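PDB 4PAG: periplasmic binding protein from Sulfurospirillum deleyianum, which probably serves as the solute-binding component of an ABC transporter and binds histidine in its pocket. Local coordinates for residues Arg143-Glu157 / Glu298-Gly310. Numbering follows the deposited sequence. Where two conformers were deposited one is given.
Sequences RANALANMAQTYLDE and EDKVKAFYQLFFG
L147 lays its methyl CD2 almost squarely over one face of the F308 ring, a CH-pi contact 3.6 Å from CD2 to the ring centroid and 5° off the normal; F304 CE2 lies against the other face, toward the rim, and M150 SE sits at the edge. The same L147 CD2 also lies under the centre of the R143 guanidinium, wedged between two flat groups. The Y154 ring is likewise sandwiched: K300 NZ stands 3.5 Å from its centroid, a cation-pi contact over the face, while M150 CG lies near the rim of the opposite face. That ammonium, turned in by the bend at the end of the K300 chain (chi4 -72°), also forms a salt bridge to E157, with NZ 2.6 Å from OE1 on its syn lone pair. Segments 143-157 and 298-309 run nearly antiparallel at 162°, their axes 10.3 Å apart at closest approach, and mesh knobs-into-holes: M150, a selenomethionine, enters the hole formed by A303, F304, L307 and F308, and L307 fits among R143, A146, L147 and M150. Helix 141-163 is probably the long helix that links the two lobes in FE/B12-type binding proteins, and helix 297-309, which follows the C-terminal lobe's sheet in sequence, packs along it; helix 277-288 packs against both. At one end R143 grips L307 O end-on, NH1 at 2.9 Å and NH2 at 3.0 Å from that oxygen, and NH2 also hydrogen-bonds to V36 O. A leucine in place of R143 would probably leave the carbonyls of L307 and V36 without these donors, and L147 CD2 without its flat cover.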
# COMPACT_ATOMS: atom_id res chain seq x y z
N ARG A 143 -19.10 -2.80 8.45
CA ARG A 143 -17.72 -3.25 8.37
C ARG A 143 -16.82 -2.16 7.79
O ARG A 143 -15.81 -1.81 8.38
CB ARG A 143 -17.62 -4.53 7.54
CG ARG A 143 -16.20 -4.96 7.23
CD ARG A 143 -15.41 -5.32 8.47
NE ARG A 143 -14.06 -5.77 8.16
CZ ARG A 143 -13.09 -5.95 9.06
NH1 ARG A 143 -13.32 -5.75 10.36
NH2 ARG A 143 -11.89 -6.35 8.66
N ALA A 144 -17.19 -1.63 6.62
CA ALA A 144 -16.36 -0.63 5.96
C ALA A 144 -16.23 0.65 6.80
O ALA A 144 -15.17 1.27 6.81
CB ALA A 144 -16.92 -0.30 4.58
N ASN A 145 -17.31 1.03 7.49
CA ASN A 145 -17.28 2.20 8.37
C ASN A 145 -16.37 2.02 9.59
O ASN A 145 -15.73 2.98 10.03
CB ASN A 145 -18.70 2.58 8.82
CG ASN A 145 -19.57 3.09 7.67
OD1 ASN A 145 -19.09 3.34 6.55
ND2 ASN A 145 -20.86 3.25 7.95
N ALA A 146 -16.30 0.80 10.14
CA ALA A 146 -15.39 0.52 11.26
C ALA A 146 -13.94 0.74 10.82
O ALA A 146 -13.16 1.39 11.52
CB ALA A 146 -15.59 -0.90 11.77
N LEU A 147 -13.59 0.21 9.65
CA LEU A 147 -12.25 0.38 9.08
C LEU A 147 -11.94 1.84 8.79
O LEU A 147 -10.83 2.31 9.09
CB LEU A 147 -12.09 -0.45 7.80
CG LEU A 147 -12.33 -1.95 7.93
CD1 LEU A 147 -12.04 -2.64 6.60
CD2 LEU A 147 -11.48 -2.55 9.04
N ALA A 148 -12.92 2.54 8.21
CA ALA A 148 -12.78 3.96 7.91
C ALA A 148 -12.52 4.79 9.16
O ALA A 148 -11.71 5.70 9.13
CB ALA A 148 -14.03 4.47 7.19
N ASN A 149 -13.20 4.47 10.25
CA ASN A 149 -13.03 5.23 11.48
C ASN A 149 -11.63 5.09 12.08
O ASN A 149 -11.04 6.09 12.50
CB ASN A 149 -14.11 4.85 12.50
CG ASN A 149 -15.44 5.53 12.21
OD1 ASN A 149 -15.49 6.71 11.87
ND2 ASN A 149 -16.51 4.77 12.32
N MSE A 150 -11.08 3.88 12.08
CA MSE A 150 -9.70 3.66 12.54
C MSE A 150 -8.73 4.34 11.61
O MSE A 150 -7.78 5.00 12.06
CB MSE A 150 -9.33 2.18 12.69
CG MSE A 150 -7.90 2.05 13.25
SE MSE A 150 -7.40 0.19 13.67
CE MSE A 150 -8.31 0.10 15.41
N ALA A 151 -8.96 4.21 10.31
CA ALA A 151 -8.17 4.91 9.31
C ALA A 151 -8.15 6.42 9.60
O ALA A 151 -7.08 7.03 9.68
CB ALA A 151 -8.71 4.63 7.91
N GLN A 152 -9.33 7.01 9.80
CA GLN A 152 -9.43 8.45 10.04
C GLN A 152 -8.63 8.87 11.28
O GLN A 152 -7.88 9.84 11.25
CB GLN A 152 -10.90 8.88 10.19
CG GLN A 152 -11.09 10.39 10.21
CD GLN A 152 -10.73 11.02 8.88
OE1 GLN A 152 -11.47 10.91 7.91
NE2 GLN A 152 -9.57 11.66 8.83
N THR A 153 -8.79 8.12 12.37
CA THR A 153 -8.08 8.42 13.61
C THR A 153 -6.57 8.35 13.44
O THR A 153 -5.86 9.27 13.83
CB THR A 153 -8.50 7.44 14.73
OG1 THR A 153 -9.90 7.61 14.97
CG2 THR A 153 -7.73 7.70 16.02
N TYR A 154 -6.09 7.26 12.85
CA TYR A 154 -4.64 7.09 12.66
C TYR A 154 -4.07 8.18 11.76
O TYR A 154 -3.01 8.74 12.04
CB TYR A 154 -4.34 5.71 12.07
CG TYR A 154 -4.29 4.58 13.07
CD1 TYR A 154 -5.14 4.55 14.17
CD2 TYR A 154 -3.42 3.52 12.89
CE1 TYR A 154 -5.10 3.50 15.07
CE2 TYR A 154 -3.37 2.47 13.78
CZ TYR A 154 -4.21 2.46 14.87
OH TYR A 154 -4.15 1.40 15.74
N LEU A 155 -4.78 8.48 10.68
CA LEU A 155 -4.35 9.51 9.74
C LEU A 155 -4.32 10.91 10.37
O LEU A 155 -3.39 11.69 10.13
CB LEU A 155 -5.23 9.49 8.49
CG LEU A 155 -5.02 8.25 7.60
CD1 LEU A 155 -6.22 8.04 6.68
CD2 LEU A 155 -3.73 8.34 6.80
N ASP A 156 -5.34 11.23 11.17
CA ASP A 156 -5.40 12.52 11.87
C ASP A 156 -4.29 12.66 12.90
O ASP A 156 -3.67 13.71 13.02
CB ASP A 156 -6.77 12.71 12.55
CG ASP A 156 -7.90 12.93 11.55
OD1 ASP A 156 -7.63 13.14 10.35
OD2 ASP A 156 -9.08 12.90 11.98
N GLU A 157 -4.03 11.59 13.66
CA GLU A 157 -2.94 11.58 14.63
C GLU A 157 -1.60 11.85 13.97
O GLU A 157 -0.78 12.61 14.49
CB GLU A 157 -2.86 10.24 15.35
CG GLU A 157 -3.95 10.00 16.37
CD GLU A 157 -3.96 8.57 16.86
OE1 GLU A 157 -3.34 7.69 16.21
OE2 GLU A 157 -4.59 8.32 17.92
N GLU A 298 3.98 -0.64 18.62
CA GLU A 298 3.57 -2.04 18.81
C GLU A 298 2.07 -2.17 19.16
O GLU A 298 1.43 -3.13 18.73
CB GLU A 298 4.45 -2.77 19.84
CG GLU A 298 4.36 -2.26 21.28
CD GLU A 298 5.20 -1.01 21.57
OE1 GLU A 298 5.84 -0.44 20.65
OE2 GLU A 298 5.21 -0.59 22.75
N ASP A 299 1.52 -1.21 19.90
CA ASP A 299 0.09 -1.21 20.21
C ASP A 299 -0.78 -0.85 19.01
O ASP A 299 -1.87 -1.39 18.85
CB ASP A 299 -0.21 -0.26 21.38
CG ASP A 299 0.37 -0.74 22.69
OD1 ASP A 299 0.86 -1.90 22.76
OD2 ASP A 299 0.34 0.04 23.67
N LYS A 300 -0.31 0.07 18.17
CA LYS A 300 -0.99 0.37 16.90
C LYS A 300 -1.02 -0.84 15.97
O LYS A 300 -2.04 -1.13 15.35
CB LYS A 300 -0.34 1.56 16.20
CG LYS A 300 -0.60 2.87 16.92
CD LYS A 300 -0.37 4.07 16.02
CE LYS A 300 -1.04 5.31 16.58
NZ LYS A 300 -2.52 5.25 16.45
N VAL A 301 0.10 -1.56 15.88
CA VAL A 301 0.13 -2.78 15.08
C VAL A 301 -0.93 -3.76 15.58
O VAL A 301 -1.70 -4.31 14.79
CB VAL A 301 1.53 -3.46 15.08
CG1 VAL A 301 1.53 -4.72 14.23
CG2 VAL A 301 2.61 -2.51 14.58
N LYS A 302 -0.97 -3.96 16.90
CA LYS A 302 -1.90 -4.93 17.48
C LYS A 302 -3.35 -4.56 17.20
O LYS A 302 -4.12 -5.42 16.77
CB LYS A 302 -1.67 -5.10 19.00
CG LYS A 302 -0.52 -6.03 19.33
CD LYS A 302 -0.18 -5.98 20.82
CE LYS A 302 0.81 -7.05 21.23
NZ LYS A 302 0.17 -8.21 21.92
N ALA A 303 -3.71 -3.29 17.40
CA ALA A 303 -5.08 -2.83 17.16
C ALA A 303 -5.45 -2.90 15.68
O ALA A 303 -6.55 -3.32 15.32
CB ALA A 303 -5.26 -1.40 17.66
N PHE A 304 -4.52 -2.51 14.82
CA PHE A 304 -4.76 -2.53 13.38
C PHE A 304 -4.99 -3.97 12.88
O PHE A 304 -5.95 -4.23 12.14
CB PHE A 304 -3.59 -1.86 12.66
CG PHE A 304 -3.79 -1.73 11.18
CD1 PHE A 304 -3.39 -2.74 10.33
CD2 PHE A 304 -4.38 -0.59 10.63
CE1 PHE A 304 -3.56 -2.64 8.97
CE2 PHE A 304 -4.55 -0.48 9.27
CZ PHE A 304 -4.14 -1.51 8.44
N TYR A 305 -4.14 -4.89 13.30
CA TYR A 305 -4.26 -6.28 12.85
C TYR A 305 -5.52 -6.94 13.39
O TYR A 305 -6.15 -7.76 12.69
CB TYR A 305 -2.99 -7.09 13.18
CG TYR A 305 -1.97 -7.03 12.05
CD1 TYR A 305 -1.32 -5.83 11.75
CD2 TYR A 305 -1.69 -8.14 11.26
CE1 TYR A 305 -0.42 -5.75 10.70
CE2 TYR A 305 -0.78 -8.07 10.21
CZ TYR A 305 -0.15 -6.87 9.93
OH TYR A 305 0.76 -6.78 8.89
N GLN A 306 -5.93 -6.56 14.60
CA GLN A 306 -7.14 -7.13 15.20
C GLN A 306 -8.37 -6.78 14.38
O GLN A 306 -9.16 -7.66 14.06
CB GLN A 306 -7.32 -6.65 16.64
CG GLN A 306 -8.34 -7.46 17.43
CD GLN A 306 -9.79 -7.02 17.24
OE1 GLN A 306 -10.07 -5.86 16.91
NE2 GLN A 306 -10.71 -7.94 17.48
N LEU A 307 -8.50 -5.51 14.03
CA LEU A 307 -9.69 -5.02 13.33
C LEU A 307 -9.64 -5.38 11.85
O LEU A 307 -10.61 -5.94 11.30
CB LEU A 307 -9.83 -3.51 13.51
CG LEU A 307 -10.99 -2.85 12.75
CD1 LEU A 307 -12.33 -3.39 13.24
CD2 LEU A 307 -10.95 -1.33 12.89
N PHE A 308 -8.52 -5.08 11.19
CA PHE A 308 -8.42 -5.28 9.73
C PHE A 308 -8.33 -6.75 9.33
O PHE A 308 -8.94 -7.14 8.33
CB PHE A 308 -7.26 -4.47 9.12
CG PHE A 308 -7.60 -3.02 8.92
CD1 PHE A 308 -7.63 -2.15 9.98
CD2 PHE A 308 -7.94 -2.54 7.66
CE1 PHE A 308 -7.97 -0.82 9.81
CE2 PHE A 308 -8.28 -1.21 7.47
CZ PHE A 308 -8.29 -0.35 8.56
N PHE A 309 -7.61 -7.56 10.10
CA PHE A 309 -7.37 -8.96 9.74
C PHE A 309 -8.04 -9.97 10.67
O PHE A 309 -8.10 -11.15 10.34
CB PHE A 309 -5.86 -9.23 9.64
CG PHE A 309 -5.19 -8.50 8.50
CD1 PHE A 309 -5.38 -8.93 7.19
CD2 PHE A 309 -4.40 -7.39 8.74
CE1 PHE A 309 -4.79 -8.25 6.14
CE2 PHE A 309 -3.80 -6.71 7.68
CZ PHE A 309 -4.00 -7.14 6.38
N GLY A 310 -8.54 -9.52 11.81
CA GLY A 310 -9.13 -10.43 12.79
C GLY A 310 -8.08 -11.31 13.45
O GLY A 310 -8.37 -12.44 13.84